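Local coordinates for protein bacteriocin (Pseudomonas syringae pv. tomato, PDB 4FZL) that binds calcium and degrades the peptidoglycan precursor lipid II, probably as a phosphatase of the colicin M family, and so acts as an antibacterial toxin, at residues Asn118-Ile128 with Phe150-Ser161; Gly188-Ala199 with Ser223-Val234. All blocks are in the same frame, centred on the assembly; numbering follows the deposited sequence. Where two conformers were deposited one is given.

How the contacts relate
All four segments belong to the colicin M family region, and the two contacts follow one another along the chain. Contact 1 closes first: after helix 116-119 the chain passes through helix 129-135 and returns along strand 142-153, whose end, with the turn into helix 159-165, meets the loop that left helix 116-119. The chain then runs through strand 167-178 into strand 184-197. Contact 2 closes a second loop, which contains helices 205-208 and 210-216, when strands 224-227 and 232-238 return to pair with strand 184-197. The two contacts share one mixed sheet, and they meet where V123 packs on I190, L121 on L232 and I125 on V234.

Contact 1 of 2, residues Asn118-Ile128 with Phe150-Ser161; sequences NVGLNVDIRGI and FAYDVGKDSNAS. With EDO (1,2-ethanediol), chain K; EDO (1,2-ethanediol), chain H.
N122 bonded to D157 and V123 packed on Y152 mark an apolar packing contact with a polar grip at its margin, where the loop after helix 116-119 lies along the end of strand 142-153 and the turn into helix 159-165. N122 N donates a nearly straight bond to D157 OD1 (2.8 Å, 164°) from above the carboxylate plane. Y152 OH donates to the same oxygen from the opposite face, at 2.5 Å, so OD1 is gripped twice. One water joins N122 O to D157 OD2, another D124 N to Y152 OH. V123 CG2 packs over one face of the Y152 ring, a CH-pi contact 4.2 Å from the centroid; an ethanediol, probably from the crystallisation liquor, lies over the other. L121 CD2 reaches Y152 CE2 (3.7 Å), and I128 CD1 approaches the ring edge. I128 CD1 also presses on F150 CE1 at 3.3 Å. S161 OG donates to V119 O in the carbonyl plane (2.7 Å), while S158 OG caps helix 159-165 by accepting from S161 N. V119 rests on the calcium ligand L165, so the packing borders the calcium site. Backbone hydrogen bonds join F150 and Y152 to L170 and I168 of strand 167-178, and I125 packs on helix 129-135 and on strands 167-178 and 232-238.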
loop_
_atom_site.group_PDB
_atom_site.type_symbol
_atom_site.label_atom_id
_atom_site.label_comp_id
_atom_site.label_asym_id
_atom_site.label_seq_id
_atom_site.Cartn_x
_atom_site.Cartn_y
_atom_site.Cartn_z
ATOM N N ASN A 118 0.313 -5.444 -7.065
ATOM C CA ASN A 118 -0.225 -5.493 -5.726
ATOM C C ASN A 118 -1.188 -4.363 -5.386
ATOM O O ASN A 118 -1.915 -4.479 -4.384
ATOM C CB ASN A 118 0.853 -5.507 -4.662
ATOM C CG ASN A 118 1.747 -6.749 -4.703
ATOM O OD1 ASN A 118 1.558 -7.620 -5.542
ATOM N ND2 ASN A 118 2.801 -6.765 -3.851
ATOM N N VAL A 119 -1.281 -3.359 -6.235
ATOM C CA VAL A 119 -2.065 -2.193 -5.897
ATOM C C VAL A 119 -3.567 -2.469 -6.015
ATOM O O VAL A 119 -4.357 -1.953 -5.242
ATOM C CB VAL A 119 -1.640 -1.032 -6.800
ATOM C CG1 VAL A 119 -2.571 0.201 -6.600
ATOM C CG2 VAL A 119 -0.152 -0.686 -6.537
ATOM N N GLY A 120 -3.939 -3.306 -6.975
ATOM C CA GLY A 120 -5.376 -3.590 -7.213
ATOM C C GLY A 120 -6.054 -2.751 -8.275
ATOM O O GLY A 120 -7.282 -2.532 -8.219
ATOM N N LEU A 121 -5.239 -2.189 -9.144
ATOM C CA LEU A 121 -5.750 -1.351 -10.203
ATOM C C LEU A 121 -6.688 -2.223 -11.098
ATOM O O LEU A 121 -6.348 -3.371 -11.477
ATOM C CB LEU A 121 -4.609 -0.771 -11.035
ATOM C CG LEU A 121 -3.756 0.237 -10.285
ATOM C CD1 LEU A 121 -2.568 0.563 -11.121
ATOM C CD2 LEU A 121 -4.533 1.444 -9.803
ATOM N N ASN A 122 -7.710 -1.573 -11.592
ATOM C CA ASN A 122 -8.609 -2.150 -12.588
ATOM C C ASN A 122 -9.048 -1.002 -13.527
ATOM O O ASN A 122 -10.173 -0.547 -13.512
ATOM C CB ASN A 122 -9.729 -2.928 -11.882
ATOM C CG ASN A 122 -10.592 -3.690 -12.846
ATOM O OD1 ASN A 122 -10.160 -4.107 -13.946
ATOM N ND2 ASN A 122 -11.806 -3.999 -12.390
ATOM N N VAL A 123 -8.088 -0.536 -14.331
ATOM C CA VAL A 123 -8.266 0.721 -15.023
ATOM C C VAL A 123 -9.180 0.510 -16.255
ATOM O O VAL A 123 -8.903 -0.298 -17.083
ATOM C CB VAL A 123 -6.929 1.322 -15.448
ATOM C CG1 VAL A 123 -7.058 2.660 -16.229
ATOM C CG2 VAL A 123 -6.023 1.519 -14.209
ATOM N N ASP A 124 -10.247 1.300 -16.336
ATOM C CA ASP A 124 -11.166 1.276 -17.459
ATOM C C ASP A 124 -10.804 2.497 -18.311
ATOM O O ASP A 124 -11.263 3.597 -18.046
ATOM C CB ASP A 124 -12.610 1.362 -16.929
ATOM C CG ASP A 124 -13.652 1.516 -18.042
ATOM O OD1 ASP A 124 -14.821 1.917 -17.732
ATOM O OD2 ASP A 124 -13.324 1.197 -19.216
ATOM N N ILE A 125 -9.905 2.338 -19.284
ATOM C CA ILE A 125 -9.437 3.475 -20.070
ATOM C C ILE A 125 -10.554 4.216 -20.811
ATOM O O ILE A 125 -10.473 5.415 -21.003
ATOM C CB ILE A 125 -8.385 3.034 -21.099
ATOM C CG1 ILE A 125 -7.106 2.590 -20.363
ATOM C CG2 ILE A 125 -8.137 4.149 -22.104
ATOM C CD1 ILE A 125 -6.428 1.356 -20.961
ATOM N N ARG A 126 -11.589 3.488 -21.239
ATOM C CA ARG A 126 -12.674 4.074 -21.977
ATOM C C ARG A 126 -13.378 5.071 -21.079
ATOM O O ARG A 126 -13.929 6.056 -21.580
ATOM C CB ARG A 126 -13.674 3.013 -22.450
ATOM C CG ARG A 126 -13.154 1.921 -23.400
ATOM C CD ARG A 126 -14.266 0.993 -23.894
ATOM N NE ARG A 126 -15.320 1.768 -24.574
ATOM C CZ ARG A 126 -15.162 2.441 -25.721
ATOM N NH1 ARG A 126 -14.001 2.442 -26.386
ATOM N NH2 ARG A 126 -16.187 3.117 -26.222
ATOM N N GLY A 127 -13.234 4.913 -19.754
ATOM C CA GLY A 127 -13.780 5.876 -18.787
ATOM C C GLY A 127 -12.912 7.083 -18.466
ATOM O O GLY A 127 -13.244 7.826 -17.575
ATOM N N ILE A 128 -11.824 7.304 -19.236
ATOM C CA ILE A 128 -10.826 8.382 -18.972
ATOM C C ILE A 128 -10.728 9.340 -20.182
ATOM O O ILE A 128 -9.978 9.087 -21.132
ATOM C CB ILE A 128 -9.405 7.803 -18.617
ATOM C CG1 ILE A 128 -9.536 6.943 -17.355
ATOM C CG2 ILE A 128 -8.367 8.917 -18.418
ATOM C CD1 ILE A 128 -8.253 6.330 -16.887
ATOM N N PHE A 150 -1.646 9.972 -17.058
ATOM C CA PHE A 150 -2.898 10.458 -16.454
ATOM C C PHE A 150 -2.960 10.254 -14.936
ATOM O O PHE A 150 -2.436 9.242 -14.434
ATOM C CB PHE A 150 -4.144 9.867 -17.141
ATOM C CG PHE A 150 -4.227 8.376 -17.069
ATOM C CD1 PHE A 150 -5.025 7.710 -16.143
ATOM C CD2 PHE A 150 -3.496 7.634 -17.964
ATOM C CE1 PHE A 150 -5.081 6.313 -16.147
ATOM C CE2 PHE A 150 -3.538 6.251 -17.959
ATOM C CZ PHE A 150 -4.317 5.585 -17.039
ATOM N N ALA A 151 -3.615 11.193 -14.245
ATOM C CA ALA A 151 -3.853 11.045 -12.822
ATOM C C ALA A 151 -4.896 10.012 -12.599
ATOM O O ALA A 151 -5.855 9.900 -13.382
ATOM C CB ALA A 151 -4.290 12.380 -12.194
ATOM N N TYR A 152 -4.767 9.298 -11.490
ATOM C CA TYR A 152 -5.707 8.258 -11.175
ATOM C C TYR A 152 -5.940 8.184 -9.677
ATOM O O TYR A 152 -5.023 8.051 -8.915
ATOM C CB TYR A 152 -5.183 6.909 -11.654
ATOM C CG TYR A 152 -6.218 5.802 -11.750
ATOM C CD1 TYR A 152 -7.145 5.765 -12.803
ATOM C CD2 TYR A 152 -6.274 4.805 -10.795
ATOM C CE1 TYR A 152 -8.074 4.746 -12.885
ATOM C CE2 TYR A 152 -7.186 3.784 -10.884
ATOM C CZ TYR A 152 -8.099 3.788 -11.925
ATOM O OH TYR A 152 -9.008 2.792 -12.059
ATOM N N ASP A 153 -7.217 8.191 -9.305
ATOM C CA ASP A 153 -7.630 8.064 -7.908
ATOM C C ASP A 153 -7.757 6.569 -7.650
ATOM O O ASP A 153 -8.710 5.867 -8.080
ATOM C CB ASP A 153 -8.934 8.808 -7.696
ATOM C CG ASP A 153 -9.419 8.785 -6.253
ATOM O OD1 ASP A 153 -9.103 7.836 -5.507
ATOM O OD2 ASP A 153 -10.089 9.759 -5.874
ATOM N N VAL A 154 -6.805 6.059 -6.893
ATOM C CA VAL A 154 -6.693 4.677 -6.670
ATOM C C VAL A 154 -7.945 4.119 -5.948
ATOM O O VAL A 154 -8.284 2.949 -6.011
ATOM C CB VAL A 154 -5.396 4.478 -5.837
ATOM C CG1 VAL A 154 -5.348 3.131 -5.380
ATOM C CG2 VAL A 154 -4.202 4.848 -6.668
ATOM N N GLY A 155 -8.624 5.038 -5.248
ATOM C CA GLY A 155 -9.863 4.706 -4.632
ATOM C C GLY A 155 -10.950 4.293 -5.577
ATOM O O GLY A 155 -11.871 3.647 -5.124
ATOM N N LYS A 156 -10.865 4.698 -6.864
ATOM C CA LYS A 156 -11.760 4.149 -7.949
ATOM C C LYS A 156 -11.771 2.640 -7.871
ATOM O O LYS A 156 -12.792 1.985 -8.169
ATOM C CB LYS A 156 -11.285 4.592 -9.352
ATOM C CG LYS A 156 -12.075 4.065 -10.563
ATOM C CD LYS A 156 -13.299 4.888 -10.853
ATOM C CE LYS A 156 -13.926 4.580 -12.206
ATOM N NZ LYS A 156 -15.238 5.289 -12.337
ATOM N N ASP A 157 -10.627 2.033 -7.490
ATOM C CA ASP A 157 -10.459 0.537 -7.436
ATOM C C ASP A 157 -10.226 -0.074 -6.114
ATOM O O ASP A 157 -10.726 -1.186 -5.869
ATOM C CB ASP A 157 -9.299 0.117 -8.359
ATOM C CG ASP A 157 -9.579 0.517 -9.749
ATOM O OD1 ASP A 157 -8.609 0.885 -10.465
ATOM O OD2 ASP A 157 -10.829 0.505 -10.037
ATOM N N SER A 158 -9.495 0.615 -5.222
ATOM C CA SER A 158 -9.148 0.057 -3.919
ATOM C C SER A 158 -9.141 1.197 -2.888
ATOM O O SER A 158 -8.148 1.901 -2.780
ATOM C CB SER A 158 -7.762 -0.635 -3.995
ATOM O OG SER A 158 -7.252 -1.067 -2.727
ATOM N N ASN A 159 -10.257 1.422 -2.156
ATOM C CA ASN A 159 -10.152 2.319 -1.019
ATOM C C ASN A 159 -8.899 2.003 -0.208
ATOM O O ASN A 159 -8.126 2.926 0.210
ATOM C CB ASN A 159 -11.309 2.318 -0.041
ATOM C CG ASN A 159 -10.938 3.107 1.195
ATOM O OD1 ASN A 159 -10.447 2.539 2.221
ATOM N ND2 ASN A 159 -10.975 4.447 1.038
ATOM N N ALA A 160 -8.628 0.725 0.011
ATOM C CA ALA A 160 -7.357 0.470 0.743
ATOM C C ALA A 160 -6.054 1.022 0.275
ATOM O O ALA A 160 -5.418 1.713 1.031
ATOM C CB ALA A 160 -7.194 -0.982 1.024
ATOM N N SER A 161 -5.644 0.675 -0.962
ATOM C CA SER A 161 -4.438 1.207 -1.619
ATOM C C SER A 161 -4.462 2.742 -1.613
ATOM O O SER A 161 -3.425 3.441 -1.609
ATOM C CB SER A 161 -4.266 0.664 -3.053
ATOM O OG SER A 161 -3.946 -0.746 -2.917
HETATM C C1 EDO K . -10.622 7.366 -12.612
HETATM O O1 EDO K . -10.208 8.278 -13.630
HETATM C C2 EDO K . -9.763 7.621 -11.357
HETATM O O2 EDO K . -9.276 8.911 -11.233
HETATM C C1 EDO H . -12.334 -2.070 -17.824
HETATM O O1 EDO H . -13.084 -2.201 -16.601
HETATM C C2 EDO H . -11.011 -2.762 -17.562
HETATM O O2 EDO H . -11.347 -3.629 -16.440
HETATM O O HOH W 1 -12.164 1.335 -12.523
HETATM O O HOH W 2 -11.082 2.866 -13.967
#

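Contact 2 of 2, residues Gly188-Ala199 with Ser223-Val234; sequences GEIRAFNDVYDA and SYSIEIPGSLPV. With CA (calcium ion), chain C; EDO (1,2-ethanediol), chain E.
D195 and I226 form a hydrogen-bonded pair in the antiparallel pairing that borders the calcium site, with I226 N to D195 O at 2.8 Å, so the partner strand holds the backbone of a metal ligand. With CG of D195 anti to the backbone N (chi1 -160°), both its carboxylate oxygens grip the ion, OD1 at 2.4 Å and OD2 at 2.5 Å; two waters and the carbonyls of L165 and N167 are further ligands. At the next such pair, Y197 and Y224 lie side by side with ring planes at 21°. The rings barely overlap: Y224 OH sits over the centre of the Y197 ring, and Y197 CB over a face of the Y224 ring, 3.8 Å from its centroid. Y224 OH is hydrogen-bonded to A100 O. S223 OG then accepts from A199 N. The second paired stretch joins I190 with L232 and G188 with V234; the I190 and V234 side chains cross at about a right angle, CD1 of I190 3.9 Å from CG1 of V234. On the other side of the sheet, R191 NH2 donates a hydrogen bond to E189 OE1 (2.6 Å), part of a salt bridge within one strand, with the oxygen near the guanidinium plane. Between the stretches, A192 CB presses tightly on I228 CG2 (3.5 Å), and one water bridges A192 O, N194 OD1 and I228 N. Strand 184-197, broken midway, thus pairs in turn with strands 224-227 and 232-238 of the mixed sheet, its calcium ligand on the first pairing.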
loop_
_atom_site.group_PDB
_atom_site.type_symbol
_atom_site.label_atom_id
_atom_site.label_comp_id
_atom_site.label_asym_id
_atom_site.label_seq_id
_atom_site.Cartn_x
_atom_site.Cartn_y
_atom_site.Cartn_z
ATOM N N GLY A 188 -1.136 -2.680 -25.141
ATOM C CA GLY A 188 -0.023 -2.131 -24.493
ATOM C C GLY A 188 0.015 -2.402 -23.053
ATOM O O GLY A 188 -0.377 -3.479 -22.661
ATOM N N GLU A 189 0.478 -1.427 -22.272
ATOM C CA GLU A 189 0.737 -1.637 -20.835
ATOM C C GLU A 189 0.424 -0.350 -20.062
ATOM O O GLU A 189 0.552 0.757 -20.598
ATOM C CB GLU A 189 2.258 -1.901 -20.613
ATOM C CG GLU A 189 2.821 -3.197 -21.152
ATOM C CD GLU A 189 4.324 -3.304 -20.890
ATOM O OE1 GLU A 189 5.016 -2.265 -20.922
ATOM O OE2 GLU A 189 4.793 -4.444 -20.631
ATOM N N ILE A 190 0.039 -0.523 -18.815
ATOM C CA ILE A 190 -0.042 0.515 -17.811
ATOM C C ILE A 190 1.211 0.383 -16.926
ATOM O O ILE A 190 1.509 -0.732 -16.450
ATOM C CB ILE A 190 -1.334 0.441 -16.945
ATOM C CG1 ILE A 190 -2.558 0.833 -17.746
ATOM C CG2 ILE A 190 -1.266 1.320 -15.660
ATOM C CD1 ILE A 190 -3.855 0.366 -17.167
ATOM N N ARG A 191 1.889 1.511 -16.690
ATOM C CA ARG A 191 2.951 1.624 -15.692
ATOM C C ARG A 191 2.601 2.762 -14.750
ATOM O O ARG A 191 1.625 3.485 -14.982
ATOM C CB ARG A 191 4.283 1.932 -16.347
ATOM C CG ARG A 191 4.714 0.827 -17.297
ATOM C CD ARG A 191 5.921 1.204 -18.111
ATOM N NE ARG A 191 6.069 0.263 -19.199
ATOM C CZ ARG A 191 6.991 0.346 -20.138
ATOM N NH1 ARG A 191 7.835 1.370 -20.162
ATOM N NH2 ARG A 191 7.033 -0.585 -21.074
ATOM N N ALA A 192 3.414 2.915 -13.699
ATOM C CA ALA A 192 3.090 3.904 -12.631
ATOM C C ALA A 192 4.329 4.660 -12.276
ATOM O O ALA A 192 5.396 4.079 -12.221
ATOM C CB ALA A 192 2.546 3.171 -11.415
ATOM N N PHE A 193 4.153 5.967 -12.056
ATOM C CA PHE A 193 5.205 6.804 -11.565
ATOM C C PHE A 193 5.375 6.673 -10.047
ATOM O O PHE A 193 4.403 6.423 -9.310
ATOM C CB PHE A 193 4.888 8.240 -11.948
ATOM C CG PHE A 193 4.940 8.484 -13.418
ATOM C CD1 PHE A 193 3.831 8.306 -14.214
ATOM C CD2 PHE A 193 6.081 8.997 -13.983
ATOM C CE1 PHE A 193 3.855 8.535 -15.566
ATOM C CE2 PHE A 193 6.129 9.200 -15.353
ATOM C CZ PHE A 193 5.021 8.969 -16.141
ATOM N N ASN A 194 6.598 6.936 -9.573
ATOM C CA ASN A 194 6.839 6.899 -8.120
ATOM C C ASN A 194 5.892 7.914 -7.426
ATOM O O ASN A 194 5.559 8.978 -7.995
ATOM C CB ASN A 194 8.273 7.307 -7.823
ATOM C CG ASN A 194 9.288 6.316 -8.344
ATOM O OD1 ASN A 194 9.003 5.199 -8.724
ATOM N ND2 ASN A 194 10.537 6.756 -8.347
ATOM N N ASP A 195 5.530 7.614 -6.184
ATOM C CA ASP A 195 4.577 8.433 -5.387
ATOM C C ASP A 195 5.242 8.848 -4.074
ATOM O O ASP A 195 5.838 8.029 -3.380
ATOM C CB ASP A 195 3.332 7.654 -5.156
ATOM C CG ASP A 195 2.107 8.540 -4.795
ATOM O OD1 ASP A 195 1.608 9.384 -5.609
ATOM O OD2 ASP A 195 1.556 8.304 -3.700
ATOM N N VAL A 196 5.128 10.124 -3.731
ATOM C CA VAL A 196 5.686 10.590 -2.478
ATOM C C VAL A 196 4.693 10.317 -1.353
ATOM O O VAL A 196 3.503 10.744 -1.439
ATOM C CB VAL A 196 6.027 12.016 -2.535
ATOM C CG1 VAL A 196 6.399 12.603 -1.142
ATOM C CG2 VAL A 196 7.147 12.131 -3.576
ATOM N N TYR A 197 5.173 9.617 -0.309
ATOM C CA TYR A 197 4.393 9.387 0.881
ATOM C C TYR A 197 4.719 10.487 1.913
ATOM O O TYR A 197 5.808 10.527 2.441
ATOM C CB TYR A 197 4.718 8.014 1.472
ATOM C CG TYR A 197 3.863 7.631 2.629
ATOM C CD1 TYR A 197 2.657 6.989 2.415
ATOM C CD2 TYR A 197 4.209 7.928 3.905
ATOM C CE1 TYR A 197 1.872 6.465 3.437
ATOM C CE2 TYR A 197 3.424 7.566 4.953
ATOM C CZ TYR A 197 2.267 6.803 4.741
ATOM O OH TYR A 197 1.512 6.477 5.795
ATOM N N ASP A 198 3.783 11.389 2.126
ATOM C CA ASP A 198 3.905 12.400 3.189
ATOM C C ASP A 198 3.527 11.795 4.525
ATOM O O ASP A 198 2.362 11.403 4.735
ATOM C CB ASP A 198 3.001 13.594 2.878
ATOM C CG ASP A 198 3.181 14.768 3.868
ATOM O OD1 ASP A 198 2.685 15.843 3.509
ATOM O OD2 ASP A 198 3.767 14.607 4.984
ATOM N N ALA A 199 4.541 11.584 5.372
ATOM C CA ALA A 199 4.415 10.832 6.627
ATOM C C ALA A 199 3.987 11.715 7.816
ATOM O O ALA A 199 3.828 11.270 8.949
ATOM C CB ALA A 199 5.702 10.095 6.949
ATOM N N SER A 223 9.150 11.489 5.527
ATOM C CA SER A 223 8.465 11.183 4.270
ATOM C C SER A 223 9.438 10.404 3.376
ATOM O O SER A 223 10.658 10.440 3.553
ATOM C CB SER A 223 8.001 12.516 3.617
ATOM O OG SER A 223 7.023 13.114 4.493
ATOM N N TYR A 224 8.906 9.755 2.365
ATOM C CA TYR A 224 9.686 8.879 1.538
ATOM C C TYR A 224 8.992 8.617 0.212
ATOM O O TYR A 224 7.802 8.942 0.038
ATOM C CB TYR A 224 9.954 7.578 2.316
ATOM C CG TYR A 224 8.700 6.779 2.701
ATOM C CD1 TYR A 224 8.112 5.901 1.796
ATOM C CD2 TYR A 224 8.071 6.950 3.941
ATOM C CE1 TYR A 224 7.026 5.150 2.211
ATOM C CE2 TYR A 224 6.917 6.239 4.300
ATOM C CZ TYR A 224 6.431 5.335 3.417
ATOM O OH TYR A 224 5.300 4.618 3.737
ATOM N N SER A 225 9.714 7.955 -0.682
ATOM C CA SER A 225 9.258 7.641 -2.040
ATOM C C SER A 225 8.724 6.211 -2.011
ATOM O O SER A 225 9.362 5.303 -1.505
ATOM C CB SER A 225 10.447 7.854 -3.005
ATOM O OG SER A 225 10.134 7.352 -4.297
ATOM N N ILE A 226 7.590 6.012 -2.706
ATOM C CA ILE A 226 7.042 4.729 -2.968
ATOM C C ILE A 226 7.269 4.472 -4.472
ATOM O O ILE A 226 6.703 5.152 -5.349
ATOM C CB ILE A 226 5.552 4.596 -2.573
ATOM C CG1 ILE A 226 5.373 4.814 -1.065
ATOM C CG2 ILE A 226 4.987 3.211 -2.948
ATOM C CD1 ILE A 226 4.001 4.534 -0.534
ATOM N N GLU A 227 8.061 3.430 -4.761
ATOM C CA GLU A 227 8.308 2.980 -6.126
ATOM C C GLU A 227 7.257 2.007 -6.512
ATOM O O GLU A 227 6.913 1.147 -5.691
ATOM C CB GLU A 227 9.703 2.365 -6.240
ATOM C CG GLU A 227 10.758 3.339 -5.864
ATOM C CD GLU A 227 12.182 2.885 -6.031
ATOM O OE1 GLU A 227 12.427 1.735 -6.393
ATOM O OE2 GLU A 227 13.049 3.746 -5.857
ATOM N N ILE A 228 6.719 2.123 -7.721
ATOM C CA ILE A 228 5.568 1.328 -8.128
ATOM C C ILE A 228 5.953 0.596 -9.456
ATOM O O ILE A 228 5.484 0.955 -10.528
ATOM C CB ILE A 228 4.297 2.149 -8.311
ATOM C CG1 ILE A 228 3.998 2.973 -7.112
ATOM C CG2 ILE A 228 3.147 1.210 -8.607
ATOM C CD1 ILE A 228 2.773 3.920 -7.231
ATOM N N PRO A 229 6.908 -0.386 -9.326
ATOM C CA PRO A 229 7.507 -0.950 -10.509
ATOM C C PRO A 229 6.593 -1.930 -11.213
ATOM O O PRO A 229 5.701 -2.467 -10.573
ATOM C CB PRO A 229 8.773 -1.660 -9.951
ATOM C CG PRO A 229 8.279 -2.184 -8.600
ATOM C CD PRO A 229 7.436 -1.015 -8.089
ATOM N N GLY A 230 6.864 -2.189 -12.514
ATOM C CA GLY A 230 6.210 -3.235 -13.270
ATOM C C GLY A 230 5.234 -2.665 -14.286
ATOM O O GLY A 230 4.984 -1.489 -14.345
ATOM N N SER A 231 4.610 -3.542 -15.023
ATOM C CA SER A 231 3.639 -3.149 -15.971
ATOM C C SER A 231 2.485 -4.104 -15.964
ATOM O O SER A 231 2.659 -5.270 -15.617
ATOM C CB SER A 231 4.325 -3.025 -17.340
ATOM O OG SER A 231 4.728 -4.328 -17.760
ATOM N N LEU A 232 1.314 -3.568 -16.293
ATOM C CA LEU A 232 0.096 -4.333 -16.403
ATOM C C LEU A 232 -0.314 -4.323 -17.875
ATOM O O LEU A 232 -0.721 -3.259 -18.404
ATOM C CB LEU A 232 -1.008 -3.715 -15.619
ATOM C CG LEU A 232 -0.761 -3.679 -14.111
ATOM C CD1 LEU A 232 -1.881 -2.855 -13.429
ATOM C CD2 LEU A 232 -0.609 -5.095 -13.579
ATOM N N PRO A 233 -0.213 -5.501 -18.547
ATOM C CA PRO A 233 -0.620 -5.480 -19.926
ATOM C C PRO A 233 -2.085 -5.298 -20.025
ATOM O O PRO A 233 -2.824 -5.863 -19.197
ATOM C CB PRO A 233 -0.200 -6.849 -20.486
ATOM C CG PRO A 233 0.245 -7.649 -19.342
ATOM C CD PRO A 233 0.320 -6.793 -18.114
ATOM N N VAL A 234 -2.510 -4.511 -21.018
ATOM C CA VAL A 234 -3.915 -4.221 -21.284
ATOM C C VAL A 234 -4.255 -4.108 -22.760
ATOM O O VAL A 234 -3.404 -3.700 -23.568
ATOM C CB VAL A 234 -4.378 -2.887 -20.645
ATOM C CG1 VAL A 234 -4.298 -3.010 -19.100
ATOM C CG2 VAL A 234 -3.637 -1.682 -21.131
HETATM CA CA CA C . -0.128 10.059 -4.113
HETATM C C1 EDO E . 6.297 4.938 -15.772
HETATM O O1 EDO E . 7.053 4.333 -16.833
HETATM C C2 EDO E . 7.173 5.647 -14.814
HETATM O O2 EDO E . 8.088 4.781 -14.171
HETATM O O HOH W 3 5.436 0.936 -13.176
HETATM O O HOH W 4 7.285 3.706 -9.990
HETATM O O HOH W 5 0.215 10.069 -2.130
HETATM O O HOH W 6 -1.990 11.502 -3.329
#